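Local coordinates for glycosyl hydrolase family 2, TIM barrel domain protein (Faecalibacterium prausnitzii A2-165, PDB 6ED2) that is a gut bacterial family 2 glycosyl hydrolase, a beta-glucuronidase that probably releases glucuronic acid from glucuronide conjugates, including those of drugs, at residues A[362-367]-A[425-430]; A[373-378]-A[432-437]. One frame throughout, in Å; residues are numbered along the deposited sequence.

Contact 1: residues A[362-367]-A[425-430]; sequences EIYQMA and DRDKNH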
ATOM      1  N   GLU A 362      25.377 -22.232   6.731  1.00 22.40           N
ATOM      2  CA  GLU A 362      24.166 -22.980   6.388  1.00 23.43           C
ATOM      3  C   GLU A 362      23.617 -22.605   5.012  1.00 22.77           C
ATOM      4  O   GLU A 362      23.019 -23.447   4.331  1.00 28.74           O
ATOM      5  CB  GLU A 362      23.101 -22.746   7.469  1.00 23.79           C
ATOM      6  CG  GLU A 362      23.422 -23.430   8.795  1.00 19.92           C
ATOM      7  CD  GLU A 362      24.345 -22.634   9.698  1.00 29.06           C
ATOM      8  OE1 GLU A 362      25.065 -21.700   9.236  1.00 28.24           O
ATOM      9  OE2 GLU A 362      24.351 -22.957  10.903  1.00 31.90           O
ATOM     10  N   ILE A 363      23.807 -21.358   4.577  1.00 26.36           N
ATOM     11  CA  ILE A 363      23.345 -20.965   3.245  1.00 27.57           C
ATOM     12  C   ILE A 363      24.156 -21.669   2.149  1.00 27.18           C
ATOM     13  O   ILE A 363      23.603 -22.076   1.119  1.00 25.97           O
ATOM     14  CB  ILE A 363      23.386 -19.430   3.119  1.00 29.80           C
ATOM     15  CG1 ILE A 363      22.333 -18.813   4.050  1.00 25.82           C
ATOM     16  CG2 ILE A 363      23.179 -18.978   1.665  1.00 24.97           C
ATOM     17  CD1 ILE A 363      22.510 -17.336   4.294  1.00 30.81           C
ATOM     18  N   TYR A 364      25.475 -21.830   2.344  1.00 26.66           N
ATOM     19  CA  TYR A 364      26.278 -22.571   1.367  1.00 26.35           C
ATOM     20  C   TYR A 364      25.907 -24.043   1.369  1.00 28.07           C
ATOM     21  O   TYR A 364      25.883 -24.692   0.309  1.00 24.47           O
ATOM     22  CB  TYR A 364      27.780 -22.441   1.659  1.00 25.46           C
ATOM     23  CG  TYR A 364      28.299 -21.023   1.763  1.00 25.35           C
ATOM     24  CD1 TYR A 364      29.028 -20.450   0.717  1.00 20.30           C
ATOM     25  CD2 TYR A 364      28.068 -20.258   2.908  1.00 20.07           C
ATOM     26  CE1 TYR A 364      29.512 -19.131   0.808  1.00 22.54           C
ATOM     27  CE2 TYR A 364      28.536 -18.954   3.010  1.00 26.12           C
ATOM     28  CZ  TYR A 364      29.276 -18.397   1.952  1.00 24.15           C
ATOM     29  OH  TYR A 364      29.741 -17.106   2.049  1.00 22.36           O
ATOM     30  N   GLN A 365      25.651 -24.595   2.557  1.00 25.92           N
ATOM     31  CA  GLN A 365      25.250 -25.993   2.638  1.00 27.69           C
ATOM     32  C   GLN A 365      23.974 -26.232   1.838  1.00 26.50           C
ATOM     33  O   GLN A 365      23.847 -27.246   1.139  1.00 27.97           O
ATOM     34  CB  GLN A 365      25.072 -26.393   4.103  1.00 28.76           C
ATOM     35  CG  GLN A 365      26.364 -26.267   4.937  1.00 27.77           C
ATOM     36  CD  GLN A 365      26.114 -26.458   6.437  1.00 32.30           C
ATOM     37  OE1 GLN A 365      24.988 -26.727   6.864  1.00 32.84           O
ATOM     38  NE2 GLN A 365      27.166 -26.336   7.233  1.00 30.36           N
ATOM     39  N   MET A 366      23.032 -25.285   1.896  1.00 28.33           N
ATOM     40  CA  MET A 366      21.803 -25.441   1.123  1.00 31.78           C
ATOM     41  C   MET A 366      22.071 -25.276  -0.365  1.00 25.93           C
ATOM     42  O   MET A 366      21.510 -26.012  -1.183  1.00 25.57           O
ATOM     43  CB  MET A 366      20.731 -24.444   1.594  1.00 30.22           C
ATOM     44  CG  MET A 366      19.455 -24.483   0.724  1.00 35.59           C
ATOM     45  SD  MET A 366      17.856 -24.237   1.563  1.00 41.19           S
ATOM     46  CE  MET A 366      17.888 -25.637   2.686  1.00 38.08           C
ATOM     47  N   ALA A 367      22.899 -24.291  -0.739  1.00 27.43           N
ATOM     48  CA  ALA A 367      23.325 -24.188  -2.138  1.00 26.62           C
ATOM     49  C   ALA A 367      23.974 -25.486  -2.606  1.00 24.41           C
ATOM     50  O   ALA A 367      23.720 -25.942  -3.724  1.00 25.60           O
ATOM     51  CB  ALA A 367      24.277 -23.010  -2.324  1.00 24.10           C
ATOM     52  N   ASP A 425      39.551 -20.418   3.420  1.00 24.82           N
ATOM     53  CA  ASP A 425      39.688 -21.624   4.238  1.00 31.72           C
ATOM     54  C   ASP A 425      38.326 -22.194   4.652  1.00 29.18           C
ATOM     55  O   ASP A 425      38.125 -23.413   4.625  1.00 30.19           O
ATOM     56  CB  ASP A 425      40.553 -21.328   5.469  1.00 27.61           C
ATOM     57  CG  ASP A 425      42.046 -21.387   5.145  1.00 38.96           C
ATOM     58  OD1 ASP A 425      42.423 -22.095   4.167  1.00 32.48           O
ATOM     59  OD2 ASP A 425      42.831 -20.707   5.850  1.00 39.90           O
ATOM     60  N   ARG A 426      37.374 -21.331   5.025  1.00 26.16           N
ATOM     61  CA  ARG A 426      36.064 -21.823   5.464  1.00 28.75           C
ATOM     62  C   ARG A 426      35.277 -22.440   4.311  1.00 29.95           C
ATOM     63  O   ARG A 426      34.601 -23.458   4.493  1.00 24.51           O
ATOM     64  CB  ARG A 426      35.255 -20.691   6.101  1.00 26.84           C
ATOM     65  CG  ARG A 426      34.005 -21.166   6.876  1.00 30.54           C
ATOM     66  CD  ARG A 426      33.111 -19.977   7.223  1.00 25.33           C
ATOM     67  NE  ARG A 426      32.531 -19.419   6.001  1.00 28.67           N
ATOM     68  CZ  ARG A 426      31.529 -18.540   5.968  1.00 29.83           C
ATOM     69  NH1 ARG A 426      30.969 -18.113   7.097  1.00 24.61           N
ATOM     70  NH2 ARG A 426      31.075 -18.102   4.794  1.00 26.89           N
ATOM     71  N   ASP A 427      35.372 -21.861   3.110  1.00 26.69           N
ATOM     72  CA  ASP A 427      34.406 -22.147   2.062  1.00 25.95           C
ATOM     73  C   ASP A 427      34.958 -22.975   0.914  1.00 23.50           C
ATOM     74  O   ASP A 427      34.192 -23.337   0.019  1.00 24.34           O
ATOM     75  CB  ASP A 427      33.819 -20.828   1.528  1.00 23.60           C
ATOM     76  CG  ASP A 427      33.016 -20.096   2.595  1.00 28.82           C
ATOM     77  OD1 ASP A 427      32.745 -20.718   3.650  1.00 30.27           O
ATOM     78  OD2 ASP A 427      32.675 -18.902   2.417  1.00 28.45           O
ATOM     79  N   LYS A 428      36.242 -23.334   0.937  1.00 25.15           N
ATOM     80  CA  LYS A 428      36.860 -23.881  -0.271  1.00 26.12           C
ATOM     81  C   LYS A 428      36.306 -25.243  -0.665  1.00 26.84           C
ATOM     82  O   LYS A 428      36.420 -25.619  -1.837  1.00 28.78           O
ATOM     83  CB  LYS A 428      38.376 -23.979  -0.096  1.00 24.91           C
ATOM     84  CG  LYS A 428      38.811 -24.941   1.020  1.00 28.35           C
ATOM     85  CD  LYS A 428      40.202 -24.605   1.556  1.00 31.90           C
ATOM     86  CE  LYS A 428      40.519 -25.398   2.834  1.00 35.96           C
ATOM     87  NZ  LYS A 428      41.728 -24.877   3.532  1.00 38.07           N
ATOM     88  N   ASN A 429      35.679 -25.991   0.250  1.00 24.73           N
ATOM     89  CA  ASN A 429      35.222 -27.331  -0.118  1.00 25.29           C
ATOM     90  C   ASN A 429      33.749 -27.391  -0.507  1.00 28.04           C
ATOM     91  O   ASN A 429      33.234 -28.486  -0.757  1.00 27.35           O
ATOM     92  CB  ASN A 429      35.509 -28.324   1.009  1.00 25.81           C
ATOM     93  CG  ASN A 429      36.994 -28.550   1.208  1.00 28.07           C
ATOM     94  OD1 ASN A 429      37.704 -28.892   0.262  1.00 31.07           O
ATOM     95  ND2 ASN A 429      37.482 -28.304   2.423  1.00 27.80           N
ATOM     96  N   HIS A 430      33.067 -26.257  -0.584  1.00 27.49           N
ATOM     97  CA  HIS A 430      31.683 -26.258  -1.046  1.00 26.05           C
ATOM     98  C   HIS A 430      31.666 -26.439  -2.556  1.00 28.45           C
ATOM     99  O   HIS A 430      32.290 -25.652  -3.271  1.00 26.37           O
ATOM    100  CB  HIS A 430      30.993 -24.942  -0.683  1.00 24.91           C
ATOM    101  CG  HIS A 430      30.711 -24.785   0.777  1.00 27.65           C
ATOM    102  ND1 HIS A 430      29.874 -25.637   1.467  1.00 27.17           N
ATOM    103  CD2 HIS A 430      31.138 -23.865   1.675  1.00 22.16           C
ATOM    104  CE1 HIS A 430      29.801 -25.251   2.730  1.00 28.81           C
ATOM    105  NE2 HIS A 430      30.563 -24.182   2.883  1.00 28.12           N
TER

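Contact 2: residues A[373-378]-A[432-437]; sequences LIIDEV and SVIAWS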
ATOM      1  N   LEU A 373      25.145 -21.937  -7.758  1.00 26.33           N
ATOM      2  CA  LEU A 373      26.501 -21.419  -7.856  1.00 26.97           C
ATOM      3  C   LEU A 373      26.622 -20.158  -7.017  1.00 23.55           C
ATOM      4  O   LEU A 373      25.753 -19.282  -7.068  1.00 25.76           O
ATOM      5  CB  LEU A 373      26.853 -21.106  -9.316  1.00 25.91           C
ATOM      6  CG  LEU A 373      26.599 -22.219 -10.324  1.00 26.70           C
ATOM      7  CD1 LEU A 373      26.919 -21.755 -11.742  1.00 28.08           C
ATOM      8  CD2 LEU A 373      27.436 -23.442  -9.952  1.00 25.98           C
ATOM      9  N   ILE A 374      27.720 -20.048  -6.279  1.00 25.75           N
ATOM     10  CA  ILE A 374      27.963 -18.929  -5.373  1.00 22.65           C
ATOM     11  C   ILE A 374      29.251 -18.222  -5.770  1.00 28.65           C
ATOM     12  O   ILE A 374      30.298 -18.867  -5.924  1.00 27.35           O
ATOM     13  CB  ILE A 374      28.070 -19.405  -3.915  1.00 23.50           C
ATOM     14  CG1 ILE A 374      26.731 -19.992  -3.441  1.00 24.47           C
ATOM     15  CG2 ILE A 374      28.558 -18.265  -3.005  1.00 18.87           C
ATOM     16  CD1 ILE A 374      26.728 -20.324  -1.963  1.00 23.16           C
ATOM     17  N   ILE A 375      29.182 -16.899  -5.881  1.00 24.41           N
ATOM     18  CA  ILE A 375      30.352 -16.036  -5.869  1.00 25.13           C
ATOM     19  C   ILE A 375      30.541 -15.539  -4.443  1.00 24.75           C
ATOM     20  O   ILE A 375      29.715 -14.784  -3.926  1.00 28.38           O
ATOM     21  CB  ILE A 375      30.209 -14.868  -6.851  1.00 29.04           C
ATOM     22  CG1 ILE A 375      29.954 -15.405  -8.267  1.00 24.53           C
ATOM     23  CG2 ILE A 375      31.457 -14.003  -6.809  1.00 21.51           C
ATOM     24  CD1 ILE A 375      29.725 -14.317  -9.304  1.00 21.85           C
ATOM     25  N   ASP A 376      31.639 -15.950  -3.813  1.00 28.43           N
ATOM     26  CA  ASP A 376      31.878 -15.735  -2.391  1.00 25.34           C
ATOM     27  C   ASP A 376      32.643 -14.432  -2.208  1.00 27.17           C
ATOM     28  O   ASP A 376      33.729 -14.255  -2.784  1.00 29.76           O
ATOM     29  CB  ASP A 376      32.671 -16.912  -1.822  1.00 24.27           C
ATOM     30  CG  ASP A 376      32.393 -17.175  -0.335  1.00 31.40           C
ATOM     31  OD1 ASP A 376      31.663 -16.396   0.341  1.00 25.86           O
ATOM     32  OD2 ASP A 376      32.945 -18.183   0.161  1.00 28.12           O
ATOM     33  N   GLU A 377      32.103 -13.534  -1.391  1.00 25.12           N
ATOM     34  CA  GLU A 377      32.610 -12.172  -1.303  1.00 25.74           C
ATOM     35  C   GLU A 377      33.007 -11.815   0.125  1.00 29.15           C
ATOM     36  O   GLU A 377      32.233 -12.010   1.071  1.00 28.14           O
ATOM     37  CB  GLU A 377      31.570 -11.177  -1.821  1.00 27.18           C
ATOM     38  CG  GLU A 377      32.059  -9.731  -1.796  1.00 28.54           C
ATOM     39  CD  GLU A 377      31.161  -8.790  -2.603  1.00 33.04           C
ATOM     40  OE1 GLU A 377      31.106  -8.929  -3.853  1.00 34.31           O
ATOM     41  OE2 GLU A 377      30.521  -7.907  -1.982  1.00 34.61           O
ATOM     42  N   VAL A 378      34.194 -11.243   0.259  1.00 22.95           N
ATOM     43  CA  VAL A 378      34.757 -10.781   1.525  1.00 28.84           C
ATOM     44  C   VAL A 378      34.211  -9.379   1.828  1.00 27.08           C
ATOM     45  O   VAL A 378      33.803  -8.675   0.896  1.00 24.07           O
ATOM     46  CB  VAL A 378      36.291 -10.858   1.414  1.00 34.67           C
ATOM     47  CG1 VAL A 378      36.865  -9.638   0.718  1.00 27.76           C
ATOM     48  CG2 VAL A 378      36.952 -11.160   2.735  1.00 35.16           C
ATOM     49  N   SER A 432      29.240 -25.634  -4.314  1.00 27.57           N
ATOM     50  CA  SER A 432      28.507 -24.461  -4.786  1.00 29.47           C
ATOM     51  C   SER A 432      29.422 -23.263  -5.040  1.00 27.29           C
ATOM     52  O   SER A 432      29.130 -22.455  -5.928  1.00 28.39           O
ATOM     53  CB  SER A 432      27.403 -24.075  -3.786  1.00 26.97           C
ATOM     54  OG  SER A 432      27.931 -23.705  -2.516  1.00 27.91           O
ATOM     55  N   VAL A 433      30.522 -23.134  -4.297  1.00 27.72           N
ATOM     56  CA  VAL A 433      31.390 -21.954  -4.370  1.00 24.47           C
ATOM     57  C   VAL A 433      32.313 -22.077  -5.585  1.00 28.33           C
ATOM     58  O   VAL A 433      33.183 -22.954  -5.631  1.00 28.90           O
ATOM     59  CB  VAL A 433      32.189 -21.783  -3.077  1.00 23.98           C
ATOM     60  CG1 VAL A 433      33.263 -20.685  -3.219  1.00 24.12           C
ATOM     61  CG2 VAL A 433      31.241 -21.464  -1.924  1.00 25.00           C
ATOM     62  N   ILE A 434      32.135 -21.195  -6.570  1.00 27.34           N
ATOM     63  CA  ILE A 434      32.883 -21.282  -7.825  1.00 27.04           C
ATOM     64  C   ILE A 434      33.729 -20.046  -8.119  1.00 28.53           C
ATOM     65  O   ILE A 434      34.449 -20.036  -9.121  1.00 32.16           O
ATOM     66  CB  ILE A 434      31.954 -21.583  -9.023  1.00 28.04           C
ATOM     67  CG1 ILE A 434      30.708 -20.691  -9.030  1.00 26.71           C
ATOM     68  CG2 ILE A 434      31.520 -23.039  -9.019  1.00 26.94           C
ATOM     69  CD1 ILE A 434      30.907 -19.340  -9.682  1.00 22.57           C
ATOM     70  N   ALA A 435      33.682 -19.008  -7.289  1.00 27.51           N
ATOM     71  CA  ALA A 435      34.454 -17.803  -7.581  1.00 29.13           C
ATOM     72  C   ALA A 435      34.568 -16.965  -6.321  1.00 29.13           C
ATOM     73  O   ALA A 435      33.753 -17.087  -5.400  1.00 25.90           O
ATOM     74  CB  ALA A 435      33.824 -16.973  -8.708  1.00 25.41           C
ATOM     75  N   TRP A 436      35.586 -16.102  -6.306  1.00 22.14           N
ATOM     76  CA  TRP A 436      35.890 -15.216  -5.186  1.00 21.50           C
ATOM     77  C   TRP A 436      35.754 -13.773  -5.639  1.00 26.80           C
ATOM     78  O   TRP A 436      36.331 -13.388  -6.657  1.00 32.77           O
ATOM     79  CB  TRP A 436      37.320 -15.430  -4.659  1.00 25.75           C
ATOM     80  CG  TRP A 436      37.688 -16.870  -4.454  1.00 30.26           C
ATOM     81  CD1 TRP A 436      38.565 -17.616  -5.194  1.00 29.27           C
ATOM     82  CD2 TRP A 436      37.165 -17.747  -3.449  1.00 29.76           C
ATOM     83  NE1 TRP A 436      38.642 -18.895  -4.692  1.00 26.60           N
ATOM     84  CE2 TRP A 436      37.791 -19.000  -3.619  1.00 30.06           C
ATOM     85  CE3 TRP A 436      36.245 -17.586  -2.405  1.00 26.01           C
ATOM     86  CZ2 TRP A 436      37.507 -20.095  -2.796  1.00 27.30           C
ATOM     87  CZ3 TRP A 436      35.976 -18.679  -1.577  1.00 26.27           C
ATOM     88  CH2 TRP A 436      36.597 -19.911  -1.787  1.00 28.53           C
ATOM     89  N   SER A 437      35.014 -12.970  -4.887  1.00 28.54           N
ATOM     90  CA  SER A 437      34.940 -11.541  -5.145  1.00 26.91           C
ATOM     91  C   SER A 437      35.698 -10.834  -4.033  1.00 26.41           C
ATOM     92  O   SER A 437      35.358 -10.989  -2.861  1.00 25.12           O
ATOM     93  CB  SER A 437      33.488 -11.068  -5.227  1.00 22.72           C
ATOM     94  OG  SER A 437      33.443  -9.653  -5.211  1.00 27.64           O
TER

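Contact 1: residues A[362-367]-A[425-430]
Two helices in the outer layer of the TIM barrel, 361-370 and 409-427, come together here through Y364, which reaches over to R426, D427 and H430. Its CB sits squarely above the centre of the H430 imidazole, 3.5 Å from the ring centroid and 10° off the normal, a CH-pi contact. The two rings are nearly parallel but slid past one another, so they barely overlap. With CG of Y364 anti to the carbonyl carbon (chi1 -54°), the phenol swings past the imidazole and lays one face against the D427 carboxylate, whose CG stands 4.0 Å above the phenol plane, near the rim. At the far end, Y364 OH lies at the edge of the R426 guanidinium, 3.2 Å from NH2; it is hydrogen-bonded to D376 OD1 and Y359 N. R426 and D427 form a salt bridge, NE to OD1 at 2.7 Å on the syn side, which holds the guanidinium beside the phenol. H430 closes a type I turn begun at D427, and its ND1 bonds D368. Cutting Y364 back to an alanine would probably leave D376 without its phenol partner and open a gap between D427 and the neighbouring helix. Packing of one helix against the C-terminal end and following turn of the next belongs to the helical shell of a (beta/alpha)8 barrel.

Contact 2: residues A[373-378]-A[432-437]
I374 and V433 point to one face of two adjacent parallel strands of the TIM barrel, together with D376 and W436, while I375, A435, E377 and S437 point to the other. Helix 409-427 links the strands, a beta-alpha-beta crossover. On the first face, which helices 361-370 and 409-427 cover, the D376 side chain lies along the W436 indole, carboxylate and ring planes 27° apart, with D376 CB 3.7 Å from CE3 of W436. The polar ends turn to others: D376 OD1 to Y364, W436 NE1 to D464. The ladder slips by one residue between I374 and I375, a beta bulge that takes in I434. I434 N bonds I374 O at 3.0 Å, nearly straight and in the carbonyl plane. With CG1 between its own backbone N and carbonyl carbon (chi1 47°), I434 leans back over I374 O, and that CG1 lies 3.9 Å from L373 CB. Beyond the bulge D376 is held through both backbone polar atoms, N to A435 O at 2.9 Å and O to S437 N. On the opposite face E377 runs out extended alongside S437. Its OE2 takes H356 ND1 and its OE1 a salt bridge from R353, and S437 OG donates to that same OE1 at 2.8 Å, arriving on the anti side, 32° out of the carboxylate plane.

Both contacts are buried, but at different depths of the same barrel: contact 2 is part of the strand wall, with every touching residue buried, whereas contact 1 belongs to the helical layer outside it and has Q365 and H430 partly exposed. The chain alternates between them, running helix 361-370, strand 373-377, helix 409-427, strand 433-440. Contact 2 rests on a backbone ladder; contact 1 has no clear hydrogen bond between its segments and works through rings and charged groups. Y364 joins the layers, its CD1 packing 3.5 Å from I374 CD1. D427 and D376 carboxylates also approach there, though the modelled OD2 to OD2 spacing is doubtfully short.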